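Local coordinates for extracellular solute-binding protein, family 1 (Bifidobacterium longum subsp. infantis, PDB 6FTH) that probably captures human milk oligosaccharides outside the cell and hands them to an ABC transporter, as its solute-binding component, at residues A[158-163]-A[308-313]; A[165-170]-A[180-185]; A[193-198]-A[289-294]; A[199-204]-A[265-270]. All blocks are in the same frame, centred on the assembly; numbering follows the deposited sequence.

Contact 1 (A[158-163]-A[308-313])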
loop_
_atom_site.group_PDB
_atom_site.type_symbol
_atom_site.label_atom_id
_atom_site.label_comp_id
_atom_site.label_asym_id
_atom_site.label_seq_id
_atom_site.Cartn_x
_atom_site.Cartn_y
_atom_site.Cartn_z
ATOM N N ASN A 158 -19.202 -2.838 12.810
ATOM C CA ASN A 158 -19.578 -2.324 14.128
ATOM C C ASN A 158 -20.118 -3.494 14.939
ATOM O O ASN A 158 -21.276 -3.901 14.790
ATOM C CB ASN A 158 -20.578 -1.180 14.028
ATOM C CG ASN A 158 -20.743 -0.503 15.359
ATOM O OD1 ASN A 158 -20.847 -1.192 16.380
ATOM N ND2 ASN A 158 -20.663 0.810 15.373
ATOM N N LYS A 159 -19.232 -4.076 15.758
ATOM C CA LYS A 159 -19.579 -5.191 16.617
ATOM C C LYS A 159 -20.553 -4.773 17.725
ATOM O O LYS A 159 -21.380 -5.588 18.156
ATOM C CB LYS A 159 -18.291 -5.784 17.210
ATOM C CG LYS A 159 -18.483 -7.066 18.033
ATOM C CD LYS A 159 -19.145 -8.184 17.243
ATOM C CE LYS A 159 -18.918 -9.557 17.852
ATOM N NZ LYS A 159 -19.327 -9.600 19.301
ATOM N N THR A 160 -20.459 -3.533 18.209
ATOM C CA THR A 160 -21.436 -3.055 19.186
ATOM C C THR A 160 -22.840 -3.128 18.603
ATOM O O THR A 160 -23.783 -3.555 19.274
ATOM C CB THR A 160 -21.100 -1.624 19.589
ATOM O OG1 THR A 160 -19.832 -1.617 20.256
ATOM C CG2 THR A 160 -22.175 -1.033 20.521
ATOM N N TRP A 161 -22.986 -2.755 17.334
ATOM C CA TRP A 161 -24.289 -2.855 16.680
ATOM C C TRP A 161 -24.728 -4.306 16.522
ATOM O O TRP A 161 -25.897 -4.642 16.763
ATOM C CB TRP A 161 -24.230 -2.182 15.320
ATOM C CG TRP A 161 -24.112 -0.695 15.291
ATOM C CD1 TRP A 161 -23.977 0.167 16.359
ATOM C CD2 TRP A 161 -24.163 0.131 14.124
ATOM N NE1 TRP A 161 -23.928 1.455 15.911
ATOM C CE2 TRP A 161 -24.040 1.472 14.548
ATOM C CE3 TRP A 161 -24.290 -0.137 12.761
ATOM C CZ2 TRP A 161 -24.038 2.539 13.661
ATOM C CZ3 TRP A 161 -24.295 0.918 11.871
ATOM C CH2 TRP A 161 -24.168 2.247 12.321
ATOM N N LEU A 162 -23.824 -5.188 16.080
ATOM C CA LEU A 162 -24.184 -6.592 15.971
ATOM C C LEU A 162 -24.692 -7.108 17.307
ATOM O O LEU A 162 -25.711 -7.803 17.371
ATOM C CB LEU A 162 -22.977 -7.430 15.547
ATOM C CG LEU A 162 -22.442 -7.185 14.118
ATOM C CD1 LEU A 162 -21.177 -8.016 13.952
ATOM C CD2 LEU A 162 -23.440 -7.518 13.042
ATOM N N ASP A 163 -23.983 -6.769 18.383
ATOM C CA ASP A 163 -24.318 -7.277 19.711
ATOM C C ASP A 163 -25.672 -6.756 20.174
ATOM O O ASP A 163 -26.498 -7.520 20.695
ATOM C CB ASP A 163 -23.241 -6.850 20.706
ATOM C CG ASP A 163 -21.944 -7.649 20.566
ATOM O OD1 ASP A 163 -21.915 -8.652 19.835
ATOM O OD2 ASP A 163 -20.958 -7.250 21.219
ATOM N N LYS A 308 -13.435 3.760 17.812
ATOM C CA LYS A 308 -12.813 2.513 17.366
ATOM C C LYS A 308 -13.185 1.309 18.215
ATOM O O LYS A 308 -13.166 0.178 17.711
ATOM C CB LYS A 308 -11.291 2.655 17.319
ATOM C CG LYS A 308 -10.618 2.899 18.634
ATOM C CD LYS A 308 -9.144 3.243 18.388
ATOM C CE LYS A 308 -8.379 3.489 19.694
ATOM N NZ LYS A 308 -6.933 3.835 19.417
ATOM N N ASP A 309 -13.482 1.490 19.508
ATOM C CA ASP A 309 -13.728 0.281 20.287
ATOM C C ASP A 309 -15.060 -0.389 19.936
ATOM O O ASP A 309 -15.312 -1.492 20.415
ATOM C CB ASP A 309 -13.606 0.495 21.805
ATOM C CG ASP A 309 -12.188 0.909 22.253
ATOM O OD1 ASP A 309 -11.168 0.381 21.734
ATOM O OD2 ASP A 309 -12.100 1.767 23.155
ATOM N N GLN A 310 -15.881 0.217 19.071
ATOM C CA GLN A 310 -17.089 -0.443 18.576
ATOM C C GLN A 310 -16.813 -1.354 17.383
ATOM O O GLN A 310 -17.713 -2.099 16.988
ATOM C CB GLN A 310 -18.154 0.576 18.145
ATOM C CG GLN A 310 -18.554 1.577 19.231
ATOM C CD GLN A 310 -19.727 2.474 18.841
ATOM O OE1 GLN A 310 -20.617 2.084 18.070
ATOM N NE2 GLN A 310 -19.738 3.690 19.385
ATOM N N TYR A 311 -15.610 -1.313 16.811
ATOM C CA TYR A 311 -15.358 -1.917 15.504
ATOM C C TYR A 311 -14.323 -3.022 15.598
ATOM O O TYR A 311 -13.331 -2.906 16.334
ATOM C CB TYR A 311 -14.913 -0.869 14.478
ATOM C CG TYR A 311 -16.017 0.078 14.100
ATOM C CD1 TYR A 311 -16.291 1.199 14.875
ATOM C CD2 TYR A 311 -16.809 -0.160 12.994
ATOM C CE1 TYR A 311 -17.308 2.071 14.531
ATOM C CE2 TYR A 311 -17.821 0.713 12.627
ATOM C CZ TYR A 311 -18.085 1.823 13.419
ATOM O OH TYR A 311 -19.114 2.687 13.085
ATOM N N ILE A 312 -14.552 -4.081 14.818
ATOM C CA ILE A 312 -13.589 -5.166 14.687
ATOM C C ILE A 312 -13.311 -5.445 13.216
ATOM O O ILE A 312 -14.166 -5.189 12.344
ATOM C CB ILE A 312 -14.068 -6.451 15.378
ATOM C CG1 ILE A 312 -15.312 -7.022 14.679
ATOM C CG2 ILE A 312 -14.351 -6.161 16.863
ATOM C CD1 ILE A 312 -15.782 -8.371 15.211
ATOM N N PRO A 313 -12.139 -5.994 12.898
ATOM C CA PRO A 313 -11.896 -6.499 11.546
ATOM C C PRO A 313 -12.516 -7.877 11.459
ATOM O O PRO A 313 -12.372 -8.689 12.379
ATOM C CB PRO A 313 -10.362 -6.602 11.482
ATOM C CG PRO A 313 -9.842 -6.218 12.894
ATOM C CD PRO A 313 -11.023 -6.301 13.800
HETATM O O HOH W 1 -23.153 3.045 18.173
#
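Gln310 OE1 is gripped by Asn158 ND2 and by a bridging water. The ND2 bond is 3.0 Å long and nearly straight, 173° at the hydrogen, and OE1 lies in the plane of the Asn158 amide. The water, 2.7 Å from Gln310 OE1, donates to that oxygen and accepts from Trp161 NE1, linking indole and glutamine. The setting is the junction where strand 154-158 passes into helix 159-165: Asn158 pairs with Tyr311 as an antiparallel non-hydrogen-bonded pair in the mixed sheet and is also the N-cap of the helix. Its CG stands anti to the backbone N (chi1 -169°), which brings OD1 under the first turn to accept from Trp161 N at 2.8 Å, the donor lying well above the carbonyl plane. Asn158 CG lies over one face of the Tyr311 ring, toward its rim, and Asn158 CB is 3.6 Å from Tyr311 CE2. Asn158 ND2 also makes a weak bond to Tyr311 OH (3.3 Å), whose stronger partner is Thr292 O. A leucine in place of Asn158 would probably leave Trp161 N without its cap and Gln310 OE1 without its direct donor, freeing the glutamine amide to turn. Gln310 O receives weak bonds from Lys159 N and Thr160 N, while Thr160 OG1 lies against Gln310 CB. The Lys159 chain, bent at chi2, lays Lys159 CD 3.9 Å from Ile312 CD1, then bends again at chi4 to bring NZ to the syn lone pair of Asp163 OD1, 2.8 Å away.

Contact 2 (A[165-170]-A[180-185])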
loop_
_atom_site.group_PDB
_atom_site.type_symbol
_atom_site.label_atom_id
_atom_site.label_comp_id
_atom_site.label_asym_id
_atom_site.label_seq_id
_atom_site.Cartn_x
_atom_site.Cartn_y
_atom_site.Cartn_z
ATOM N N LEU A 165 -28.174 -5.821 18.409
ATOM C CA LEU A 165 -29.267 -6.348 17.600
ATOM C C LEU A 165 -29.370 -7.860 17.646
ATOM O O LEU A 165 -30.294 -8.424 17.055
ATOM C CB LEU A 165 -29.105 -5.894 16.145
ATOM C CG LEU A 165 -29.113 -4.385 15.923
ATOM C CD1 LEU A 165 -28.990 -4.088 14.429
ATOM C CD2 LEU A 165 -30.387 -3.770 16.511
ATOM N N GLY A 166 -28.458 -8.534 18.333
ATOM C CA GLY A 166 -28.500 -9.981 18.391
ATOM C C GLY A 166 -28.167 -10.640 17.066
ATOM O O GLY A 166 -28.826 -11.610 16.666
ATOM N N LEU A 167 -27.142 -10.134 16.389
ATOM C CA LEU A 167 -26.647 -10.646 15.122
ATOM C C LEU A 167 -25.247 -11.221 15.293
ATOM O O LEU A 167 -24.442 -10.720 16.078
ATOM C CB LEU A 167 -26.572 -9.523 14.104
ATOM C CG LEU A 167 -27.905 -8.852 13.785
ATOM C CD1 LEU A 167 -27.651 -7.543 13.077
ATOM C CD2 LEU A 167 -28.761 -9.745 12.948
ATOM N N GLN A 168 -24.967 -12.280 14.542
ATOM C CA GLN A 168 -23.621 -12.820 14.457
ATOM C C GLN A 168 -22.851 -12.118 13.345
ATOM O O GLN A 168 -23.426 -11.524 12.436
ATOM C CB GLN A 168 -23.680 -14.315 14.176
ATOM C CG GLN A 168 -24.301 -15.108 15.326
ATOM C CD GLN A 168 -24.244 -16.605 15.103
ATOM O OE1 GLN A 168 -23.618 -17.082 14.157
ATOM N NE2 GLN A 168 -24.905 -17.354 15.973
ATOM N N VAL A 169 -21.530 -12.200 13.430
ATOM C CA VAL A 169 -20.692 -11.711 12.325
ATOM C C VAL A 169 -21.079 -12.454 11.049
ATOM O O VAL A 169 -21.161 -13.699 11.057
ATOM C CB VAL A 169 -19.209 -11.922 12.661
ATOM C CG1 VAL A 169 -18.351 -11.714 11.414
ATOM C CG2 VAL A 169 -18.800 -10.963 13.743
ATOM N N PRO A 170 -21.329 -11.765 9.938
ATOM C CA PRO A 170 -21.777 -12.462 8.724
ATOM C C PRO A 170 -20.636 -13.189 8.033
ATOM O O PRO A 170 -19.515 -12.680 7.957
ATOM C CB PRO A 170 -22.304 -11.318 7.847
ATOM C CG PRO A 170 -21.502 -10.131 8.298
ATOM C CD PRO A 170 -21.354 -10.302 9.770
ATOM N N LEU A 180 -26.897 -5.798 7.045
ATOM C CA LEU A 180 -26.970 -4.417 6.606
ATOM C C LEU A 180 -28.403 -3.901 6.647
ATOM O O LEU A 180 -28.624 -2.738 6.987
ATOM C CB LEU A 180 -26.396 -4.290 5.197
ATOM C CG LEU A 180 -24.891 -4.594 5.048
ATOM C CD1 LEU A 180 -24.513 -4.458 3.618
ATOM C CD2 LEU A 180 -24.046 -3.674 5.904
ATOM N N LYS A 181 -29.386 -4.745 6.294
ATOM C CA LYS A 181 -30.789 -4.336 6.401
ATOM C C LYS A 181 -31.156 -4.013 7.841
ATOM O O LYS A 181 -31.901 -3.060 8.103
ATOM C CB LYS A 181 -31.707 -5.427 5.856
ATOM C CG LYS A 181 -31.623 -5.592 4.331
ATOM C CD LYS A 181 -32.460 -6.726 3.773
ATOM C CE LYS A 181 -32.359 -6.766 2.237
ATOM N NZ LYS A 181 -33.016 -8.001 1.663
ATOM N N ALA A 182 -30.672 -4.813 8.783
ATOM C CA ALA A 182 -30.917 -4.540 10.194
ATOM C C ALA A 182 -30.284 -3.229 10.620
ATOM O O ALA A 182 -30.903 -2.426 11.336
ATOM C CB ALA A 182 -30.367 -5.694 11.023
ATOM N N PHE A 183 -29.050 -2.975 10.186
ATOM C CA PHE A 183 -28.407 -1.697 10.471
ATOM C C PHE A 183 -29.230 -0.551 9.914
ATOM O O PHE A 183 -29.337 0.514 10.541
ATOM C CB PHE A 183 -26.999 -1.649 9.854
ATOM C CG PHE A 183 -25.959 -2.530 10.538
ATOM C CD1 PHE A 183 -26.204 -3.218 11.721
ATOM C CD2 PHE A 183 -24.703 -2.637 9.969
ATOM C CE1 PHE A 183 -25.195 -3.989 12.307
ATOM C CE2 PHE A 183 -23.709 -3.388 10.536
ATOM C CZ PHE A 183 -23.945 -4.075 11.701
ATOM N N LYS A 184 -29.825 -0.749 8.737
ATOM C CA LYS A 184 -30.543 0.336 8.097
ATOM C C LYS A 184 -31.795 0.692 8.883
ATOM O O LYS A 184 -32.102 1.875 9.049
ATOM C CB LYS A 184 -30.889 -0.034 6.655
ATOM C CG LYS A 184 -31.567 1.114 5.904
ATOM C CD LYS A 184 -31.913 0.790 4.484
ATOM C CE LYS A 184 -32.471 2.031 3.737
ATOM N NZ LYS A 184 -31.572 3.253 3.749
ATOM N N THR A 185 -32.504 -0.306 9.415
ATOM C CA THR A 185 -33.864 -0.071 9.895
ATOM C C THR A 185 -34.028 -0.124 11.403
ATOM O O THR A 185 -35.061 0.332 11.901
ATOM C CB THR A 185 -34.843 -1.087 9.293
ATOM O OG1 THR A 185 -34.461 -2.423 9.635
ATOM C CG2 THR A 185 -34.880 -0.945 7.775
#
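Leu167 CD1 and Leu165 CD1 converge on the methyl of Ala182, the first at 3.9 Å from Ala182 CB and the second at 4.0 Å. Both leucines place CG anti to the carbonyl carbon (chi1 near -60°) with the outer branch extended, which directs one methyl of each at the helix. Leu165 CD1 also meets Phe183 at the ring edge, in the ring plane and 4.0 Å from Phe183 CD1, whereas Leu167 CD1 approaches the same ring obliquely, 4.4 Å from Phe183 CE1. The small alanine lets Leu165 CD1 come within 4.0 Å of Ala182 O, while Leu167 stays at the alanine methyl.

In the next shell the backbone sets these side chains. Gly166, with phi at 69°, ends helix 159-165 in a Schellman motif, and the chain leaves the helix between the leucines; Leu162 supports Leu167 from within that helix. Phe183 is also packed by Leu162 and Pro198 and makes an edge-to-face pair with Trp161. Beyond the packing, helix 173-185 closes its last turn with Thr185 OG1 and Thr185 N reaching Lys181 O from opposite faces of its carbonyl plane.

The contact packs the end of helix 159-165 and the loop after it against helix 173-185. No hydrogen bond crosses between the segments and only 140 Å² is buried, which implies a small, purely apolar contact without directional bonds, relying on methyl and ring-edge packing.

Contact 3 (A[193-198]-A[289-294])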
loop_
_atom_site.group_PDB
_atom_site.type_symbol
_atom_site.label_atom_id
_atom_site.label_comp_id
_atom_site.label_asym_id
_atom_site.label_seq_id
_atom_site.Cartn_x
_atom_site.Cartn_y
_atom_site.Cartn_z
ATOM N N GLN A 193 -32.868 8.469 14.651
ATOM C CA GLN A 193 -32.796 8.890 13.264
ATOM C C GLN A 193 -32.343 7.721 12.399
ATOM O O GLN A 193 -31.565 6.874 12.842
ATOM C CB GLN A 193 -31.797 10.041 13.102
ATOM C CG GLN A 193 -32.184 11.326 13.828
ATOM C CD GLN A 193 -33.418 11.968 13.206
ATOM O OE1 GLN A 193 -33.439 12.222 12.002
ATOM N NE2 GLN A 193 -34.451 12.214 14.016
ATOM N N ALA A 194 -32.833 7.683 11.160
ATOM C CA ALA A 194 -32.342 6.715 10.173
ATOM C C ALA A 194 -31.090 7.284 9.510
ATOM O O ALA A 194 -31.056 7.603 8.318
ATOM C CB ALA A 194 -33.422 6.391 9.149
ATOM N N ASP A 195 -30.061 7.459 10.337
ATOM C CA ASP A 195 -28.807 8.062 9.916
ATOM C C ASP A 195 -27.724 7.025 9.675
ATOM O O ASP A 195 -26.663 7.383 9.164
ATOM C CB ASP A 195 -28.304 9.079 10.959
ATOM C CG ASP A 195 -28.027 8.460 12.333
ATOM O OD1 ASP A 195 -28.659 7.461 12.698
ATOM O OD2 ASP A 195 -27.170 8.999 13.068
ATOM N N GLU A 196 -27.979 5.775 10.049
ATOM C CA GLU A 196 -27.007 4.713 9.849
ATOM C C GLU A 196 -26.730 4.532 8.370
ATOM O O GLU A 196 -27.650 4.392 7.557
ATOM C CB GLU A 196 -27.550 3.407 10.413
ATOM C CG GLU A 196 -27.467 3.257 11.928
ATOM C CD GLU A 196 -28.577 3.985 12.699
ATOM O OE1 GLU A 196 -29.506 4.541 12.084
ATOM O OE2 GLU A 196 -28.486 3.987 13.946
ATOM N N ILE A 197 -25.445 4.499 8.034
ATOM C CA ILE A 197 -24.975 4.078 6.718
ATOM C C ILE A 197 -24.562 2.621 6.868
ATOM O O ILE A 197 -23.512 2.346 7.467
ATOM C CB ILE A 197 -23.784 4.936 6.276
ATOM C CG1 ILE A 197 -24.176 6.418 6.192
ATOM C CG2 ILE A 197 -23.273 4.450 4.916
ATOM C CD1 ILE A 197 -22.996 7.395 6.021
ATOM N N PRO A 198 -25.357 1.654 6.395
ATOM C CA PRO A 198 -25.023 0.260 6.699
ATOM C C PRO A 198 -23.637 -0.133 6.229
ATOM O O PRO A 198 -22.868 -0.698 7.010
ATOM C CB PRO A 198 -26.151 -0.513 6.018
ATOM C CG PRO A 198 -27.297 0.459 6.039
ATOM C CD PRO A 198 -26.674 1.756 5.739
ATOM N N THR A 289 -21.174 9.529 18.142
ATOM C CA THR A 289 -22.237 8.727 17.543
ATOM C C THR A 289 -21.684 8.034 16.300
ATOM O O THR A 289 -21.337 8.699 15.317
ATOM C CB THR A 289 -23.417 9.623 17.171
ATOM O OG1 THR A 289 -23.904 10.277 18.346
ATOM C CG2 THR A 289 -24.550 8.807 16.559
ATOM N N ALA A 290 -21.605 6.710 16.351
ATOM C CA ALA A 290 -21.184 5.951 15.181
ATOM C C ALA A 290 -22.244 6.045 14.094
ATOM O O ALA A 290 -23.444 5.995 14.377
ATOM C CB ALA A 290 -20.994 4.489 15.564
ATOM N N LYS A 291 -21.793 6.135 12.841
ATOM C CA LYS A 291 -22.679 6.245 11.687
ATOM C C LYS A 291 -22.617 5.066 10.732
ATOM O O LYS A 291 -23.633 4.749 10.113
ATOM C CB LYS A 291 -22.368 7.510 10.881
ATOM C CG LYS A 291 -22.473 8.798 11.671
ATOM C CD LYS A 291 -23.917 9.214 11.904
ATOM C CE LYS A 291 -23.958 10.545 12.633
ATOM N NZ LYS A 291 -25.359 11.037 12.841
ATOM N N THR A 292 -21.468 4.402 10.593
ATOM C CA THR A 292 -21.277 3.407 9.539
ATOM C C THR A 292 -21.168 1.996 10.104
ATOM O O THR A 292 -20.453 1.750 11.078
ATOM C CB THR A 292 -20.023 3.757 8.761
ATOM O OG1 THR A 292 -20.158 5.071 8.201
ATOM C CG2 THR A 292 -19.783 2.755 7.625
ATOM N N GLY A 293 -21.859 1.052 9.461
ATOM C CA GLY A 293 -21.865 -0.320 9.915
ATOM C C GLY A 293 -20.650 -1.112 9.445
ATOM O O GLY A 293 -20.018 -1.811 10.250
ATOM N N VAL A 294 -20.309 -0.969 8.162
ATOM C CA VAL A 294 -19.259 -1.757 7.512
ATOM C C VAL A 294 -18.452 -0.835 6.600
ATOM O O VAL A 294 -19.023 -0.042 5.848
ATOM C CB VAL A 294 -19.870 -2.923 6.700
ATOM C CG1 VAL A 294 -18.780 -3.610 5.844
ATOM C CG2 VAL A 294 -20.562 -3.930 7.611
#
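Lys291 can be followed outward to Asp195. From CB the chain leaves with CG anti to the carbonyl carbon (chi1 -58°), bends at chi2 (-76°) and then runs extended. Lys291 CD passes 3.5 Å from Asp195 OD2, CE stays close to the same oxygen, and Lys291 NZ ends in a salt bridge 2.7 Å from Asp195 OD2, taking its anti lone pair, the one away from OD1. Meeting at about a right angle, the two side chains touch through this single carboxylate oxygen, which Asn189 and Asn191 also grip; OD2 therefore has three donors. An alanine at Lys291 would probably leave Asp195 OD2 without its charged mate and lose the carbon contact that Lys291 CD makes beside it.

The same residue's carbonyl fastens the backbone. Ile197 N bonds to Lys291 O at 2.8 Å, with the donor nearly in line with the C=O, and Gly293 N returns a bond to Ile197 O at 2.9 Å. The alternation of these bonds defines a parallel bridge between Ile197 and Thr292, reinforced by a CA-H...O contact from Thr292 CA to Ile197 O. Past the bridge both chains turn a corner, and Val294 N reaches Pro198 O only in a weak, bent bond (119° at the hydrogen). Gly293 suits this corner, since a CB there would clash with Pro198 O. Across the other edge of strand 292-297, Gly293 pairs with Asn158. The arrangement is that of an outermost parallel strand, 197-199, joined to the mixed sheet through its neighbour 292-297.

Contact 4 (A[199-204]-A[265-270])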
loop_
_atom_site.group_PDB
_atom_site.type_symbol
_atom_site.label_atom_id
_atom_site.label_comp_id
_atom_site.label_asym_id
_atom_site.label_seq_id
_atom_site.Cartn_x
_atom_site.Cartn_y
_atom_site.Cartn_z
ATOM N N MET A 199 -23.317 0.145 4.973
ATOM C CA MET A 199 -21.994 -0.095 4.415
ATOM C C MET A 199 -21.609 1.134 3.598
ATOM O O MET A 199 -22.432 1.644 2.830
ATOM C CB MET A 199 -22.014 -1.343 3.526
ATOM C CG MET A 199 -20.684 -1.644 2.894
ATOM S SD MET A 199 -20.684 -3.291 2.138
ATOM C CE MET A 199 -18.935 -3.464 1.655
ATOM N N ASN A 200 -20.376 1.613 3.782
ATOM C CA ASN A 200 -19.837 2.730 3.029
ATOM C C ASN A 200 -18.639 2.270 2.213
ATOM O O ASN A 200 -17.762 1.566 2.729
ATOM C CB ASN A 200 -19.447 3.886 3.938
ATOM C CG ASN A 200 -19.678 5.226 3.275
ATOM O OD1 ASN A 200 -20.020 5.301 2.099
ATOM N ND2 ASN A 200 -19.445 6.287 4.012
ATOM N N ILE A 201 -18.616 2.658 0.938
ATOM C CA ILE A 201 -17.536 2.304 0.033
ATOM C C ILE A 201 -17.017 3.572 -0.634
ATOM O O ILE A 201 -17.751 4.550 -0.818
ATOM C CB ILE A 201 -17.980 1.257 -1.025
ATOM C CG1 ILE A 201 -19.225 1.722 -1.793
ATOM C CG2 ILE A 201 -18.233 -0.100 -0.372
ATOM C CD1 ILE A 201 -19.516 0.907 -3.064
ATOM N N ARG A 202 -15.740 3.541 -0.993
ATOM C CA ARG A 202 -15.072 4.608 -1.722
ATOM C C ARG A 202 -15.493 4.625 -3.180
ATOM O O ARG A 202 -15.818 3.591 -3.769
ATOM C CB ARG A 202 -13.564 4.362 -1.729
ATOM C CG ARG A 202 -12.863 4.697 -0.420
ATOM C CD ARG A 202 -11.343 4.520 -0.540
ATOM N NE ARG A 202 -10.635 5.400 0.399
ATOM C CZ ARG A 202 -9.330 5.652 0.374
ATOM N NH1 ARG A 202 -8.545 5.077 -0.532
ATOM N NH2 ARG A 202 -8.809 6.494 1.258
ATOM N N LYS A 203 -15.431 5.815 -3.778
ATOM C CA LYS A 203 -15.631 5.930 -5.206
ATOM C C LYS A 203 -14.472 5.256 -5.932
ATOM O O LYS A 203 -13.450 4.928 -5.337
ATOM C CB LYS A 203 -15.720 7.410 -5.616
ATOM C CG LYS A 203 -14.408 8.185 -5.510
ATOM C CD LYS A 203 -14.565 9.638 -6.024
ATOM C CE LYS A 203 -14.734 9.729 -7.520
ATOM N NZ LYS A 203 -13.488 9.324 -8.249
ATOM N N LEU A 204 -14.623 5.095 -7.237
ATOM C CA LEU A 204 -13.590 4.479 -8.046
ATOM C C LEU A 204 -12.555 5.507 -8.508
ATOM O O LEU A 204 -12.742 6.723 -8.395
ATOM C CB LEU A 204 -14.218 3.748 -9.234
ATOM C CG LEU A 204 -15.319 2.754 -8.913
ATOM C CD1 LEU A 204 -15.808 2.087 -10.165
ATOM C CD2 LEU A 204 -14.861 1.696 -7.908
ATOM N N GLY A 265 -30.745 0.780 -0.620
ATOM C CA GLY A 265 -30.405 1.828 0.309
ATOM C C GLY A 265 -29.410 1.423 1.366
ATOM O O GLY A 265 -29.357 2.053 2.432
ATOM N N LEU A 266 -28.608 0.384 1.116
ATOM C CA LEU A 266 -27.653 -0.089 2.109
ATOM C C LEU A 266 -26.263 0.509 1.947
ATOM O O LEU A 266 -25.424 0.346 2.843
ATOM C CB LEU A 266 -27.589 -1.604 2.070
ATOM C CG LEU A 266 -28.954 -2.305 2.179
ATOM C CD1 LEU A 266 -28.877 -3.799 1.985
ATOM C CD2 LEU A 266 -29.622 -2.009 3.527
ATOM N N ILE A 267 -26.013 1.184 0.833
ATOM C CA ILE A 267 -24.813 1.958 0.546
ATOM C C ILE A 267 -25.286 3.327 0.063
ATOM O O ILE A 267 -26.311 3.387 -0.625
ATOM C CB ILE A 267 -23.980 1.237 -0.529
ATOM C CG1 ILE A 267 -23.408 -0.052 0.062
ATOM C CG2 ILE A 267 -22.918 2.158 -1.096
ATOM C CD1 ILE A 267 -22.677 -0.968 -0.925
ATOM N N PRO A 268 -24.590 4.434 0.360
ATOM C CA PRO A 268 -25.104 5.749 -0.070
ATOM C C PRO A 268 -25.263 5.830 -1.579
ATOM O O PRO A 268 -24.394 5.397 -2.342
ATOM C CB PRO A 268 -24.044 6.727 0.440
ATOM C CG PRO A 268 -23.451 6.028 1.647
ATOM C CD PRO A 268 -23.403 4.577 1.223
ATOM N N ALA A 269 -26.398 6.398 -2.005
ATOM C CA ALA A 269 -26.692 6.502 -3.429
ATOM C C ALA A 269 -25.644 7.323 -4.173
ATOM O O ALA A 269 -25.411 7.083 -5.359
ATOM C CB ALA A 269 -28.080 7.118 -3.628
ATOM N N ASP A 270 -24.990 8.277 -3.506
ATOM C CA ASP A 270 -23.973 9.106 -4.144
ATOM C C ASP A 270 -22.554 8.617 -3.873
ATOM O O ASP A 270 -21.600 9.397 -3.965
ATOM C CB ASP A 270 -24.145 10.575 -3.740
ATOM C CG ASP A 270 -23.958 10.814 -2.267
ATOM O OD1 ASP A 270 -24.033 9.852 -1.484
ATOM O OD2 ASP A 270 -23.755 11.995 -1.882
#
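Met199 N donates to Leu266 O over 3.0 Å, almost exactly along the C=O direction (176° at the oxygen), the one hydrogen bond joining the segments. Around it the packing is tight. Met199 O sits 3.3 Å from Ile267 CA in a CA-H...O contact and also has Ile267 CG1 and Pro268 CD close by. Met199 CB lies 4.0 Å from Ile267 CG1, while the rest of the methionine, extended throughout with CG anti to the backbone N (chi1 179°), runs on to pack against Val294 and Phe296. On the other branch of Ile267, CG2 is met at about a right angle by Ile201 CG1, 3.8 Å away. Tyr258 of helix 249-263 touches Met199, Ile201 and Ile267 together, closing this apolar group on the helix side.

Looser is the side of Pro268, a partly exposed residue. Pro268 CG and CD are met at about a right angle by the Asn200 side chain, with Asn200 OD1 lying 3.5 Å from Pro268 CG, a van der Waals approach without a bond; the amide is positioned from its other end, where ND2 donates to Gln283 and Asp282. Beyond Pro268 the second segment is exposed at Ala269 and Asp270.

Gly265, at positive phi, is the C-prime residue of the Schellman motif ending helix 249-263. The contact is thus a post-helix loop laid against the end of edge strand 197-199, joining that helix to the mixed sheet by one backbone bond and an isoleucine-centred apolar cluster.

Overall arrangement
Read from the N terminus, strand 154-158 and helix 159-165 supply the first segment of contact 1, whose partner arrives only at 308-313, so this contact closes the longest loop and encloses the other three. Contact 2 closes early, tying the end of helix 159-165 to helix 173-185. Contact 3 opens next and brings 193-198 to 289-294, with contact 4 lying within its span; contacts 2 and 3 follow in series, and no pair crosses. Contacts 1 and 3 share one sheet, linked by Asn158 N to Gly293 O. Contact 2 backs that sheet through Phe183 and Leu180, and Lys184 NZ joins contact 2 to Gly265 O in contact 4.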